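Local coordinates for hypothetical protein PA2201 (Pseudomonas aeruginosa, PDB 2FEF) that is of unknown function but carries a domain of the PoNe immunity protein family, so it probably protects the cell against a DNase toxin, at residues B[167-170]-B[171-175]. Residues are numbered along the deposited sequence; the frame is centred on the assembly and turned at random.
Sequences ALVE and EVLQF
Val169 and Phe175 meet in a local contact at the C-terminal end of helix 165-172, where the helix widens into a pi-type turn and then unwinds. This is structural packing within an all-helical fold. Glu171 N bonds Ala167 O at 2.7 Å. Leu168 O then accepts twice, from Val172 N at 3.0 Å and from Leu173 N at 3.1 Å. The Leu173 bond spans five residues and marks the wider turn. Gln174 leaves the helix with positive phi. This turn swings Phe175 N back onto Val169 O, at 2.9 Å and nearly straight (170°). Glu170 O also receives a CA-H...O contact from Gln174 CA at 3.1 Å.

Side chains follow the same turn. Those of Leu168 and Val172 run alongside each other, and Leu168 CD2 is 3.8 Å from Val172 CG2. Both touch helix 97-127, Leu168 at Tyr104 and Val172 at Ser115; Val172 also meets Leu139. Glu171 reaches that helix too, where its OE2 forms a salt bridge with Arg116. The Phe175 ring folds back beside the helix and also touches Leu189 of helix 179-189. Its CE2 lies 3.7 Å from Glu170 CB. Val169 has CG1 anti to its backbone N (chi1 174°), which places this methyl over one ring face. The CH-pi contact puts Val169 CG1 3.9 Å from the Phe175 ring centroid, offset toward the CD1-CE1 side.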
loop_
_atom_site.group_PDB
_atom_site.type_symbol
_atom_site.label_atom_id
_atom_site.label_comp_id
_atom_site.label_asym_id
_atom_site.label_seq_id
_atom_site.Cartn_x
_atom_site.Cartn_y
_atom_site.Cartn_z
ATOM N N ALA B 167 31.240 1.547 -3.072
ATOM C CA ALA B 167 30.369 0.537 -3.714
ATOM C C ALA B 167 29.127 1.174 -4.334
ATOM O O ALA B 167 28.664 0.748 -5.406
ATOM C CB ALA B 167 29.949 -0.548 -2.738
ATOM N N LEU B 168 28.565 2.163 -3.648
ATOM C CA LEU B 168 27.444 2.927 -4.218
ATOM C C LEU B 168 27.790 3.518 -5.577
ATOM O O LEU B 168 27.060 3.328 -6.541
ATOM C CB LEU B 168 26.940 4.025 -3.242
ATOM C CG LEU B 168 26.291 3.508 -1.950
ATOM C CD1 LEU B 168 26.102 4.637 -0.967
ATOM C CD2 LEU B 168 24.951 2.815 -2.214
ATOM N N VAL B 169 28.882 4.258 -5.660
ATOM C CA VAL B 169 29.318 4.811 -6.944
ATOM C C VAL B 169 29.569 3.710 -7.998
ATOM O O VAL B 169 29.104 3.820 -9.128
ATOM C CB VAL B 169 30.521 5.725 -6.748
ATOM C CG1 VAL B 169 31.064 6.182 -8.054
ATOM C CG2 VAL B 169 30.086 6.989 -5.882
ATOM N N GLU B 170 30.293 2.651 -7.639
ATOM C CA GLU B 170 30.533 1.581 -8.624
ATOM C C GLU B 170 29.258 0.831 -9.067
ATOM O O GLU B 170 29.004 0.668 -10.269
ATOM C CB GLU B 170 31.568 0.558 -8.133
ATOM C CG GLU B 170 31.655 -0.636 -9.118
ATOM C CD GLU B 170 32.703 -1.635 -8.765
ATOM O OE1 GLU B 170 33.042 -1.730 -7.579
ATOM O OE2 GLU B 170 33.181 -2.333 -9.688
ATOM N N GLU B 171 28.505 0.328 -8.101
ATOM C CA GLU B 171 27.455 -0.654 -8.380
ATOM C C GLU B 171 26.108 0.006 -8.696
ATOM O O GLU B 171 25.362 -0.468 -9.568
ATOM C CB GLU B 171 27.295 -1.625 -7.217
ATOM C CG GLU B 171 28.604 -2.354 -6.808
ATOM C CD GLU B 171 28.391 -3.614 -5.927
ATOM O OE1 GLU B 171 29.189 -3.835 -4.975
ATOM O OE2 GLU B 171 27.441 -4.401 -6.182
ATOM N N VAL B 172 25.798 1.080 -7.979
ATOM C CA VAL B 172 24.498 1.742 -8.142
ATOM C C VAL B 172 24.549 2.781 -9.269
ATOM O O VAL B 172 23.601 2.867 -10.082
ATOM C CB VAL B 172 23.962 2.384 -6.816
ATOM C CG1 VAL B 172 22.527 2.905 -6.994
ATOM C CG2 VAL B 172 24.003 1.389 -5.653
ATOM N N LEU B 173 25.618 3.591 -9.308
ATOM C CA LEU B 173 25.710 4.660 -10.308
ATOM C C LEU B 173 26.511 4.259 -11.538
ATOM O O LEU B 173 26.479 4.976 -12.537
ATOM C CB LEU B 173 26.306 5.961 -9.703
ATOM C CG LEU B 173 25.767 6.452 -8.367
ATOM C CD1 LEU B 173 26.422 7.824 -7.999
ATOM C CD2 LEU B 173 24.272 6.568 -8.344
ATOM N N GLN B 174 27.257 3.149 -11.439
ATOM C CA GLN B 174 28.177 2.682 -12.494
ATOM C C GLN B 174 29.117 3.807 -12.923
ATOM O O GLN B 174 29.377 4.007 -14.119
ATOM C CB GLN B 174 27.410 2.087 -13.690
ATOM C CG GLN B 174 26.506 0.922 -13.314
ATOM C CD GLN B 174 25.851 0.247 -14.522
ATOM O OE1 GLN B 174 26.083 0.620 -15.677
ATOM N NE2 GLN B 174 25.024 -0.746 -14.253
ATOM N N PHE B 175 29.611 4.553 -11.926
ATOM C CA PHE B 175 30.537 5.656 -12.129
ATOM C C PHE B 175 30.048 6.760 -13.061
ATOM O O PHE B 175 30.844 7.548 -13.549
ATOM C CB PHE B 175 31.942 5.155 -12.535
ATOM C CG PHE B 175 32.774 4.689 -11.370
ATOM C CD1 PHE B 175 33.471 5.606 -10.582
ATOM C CD2 PHE B 175 32.881 3.348 -11.076
ATOM C CE1 PHE B 175 34.252 5.172 -9.513
ATOM C CE2 PHE B 175 33.659 2.901 -10.009
ATOM C CZ PHE B 175 34.324 3.808 -9.222
#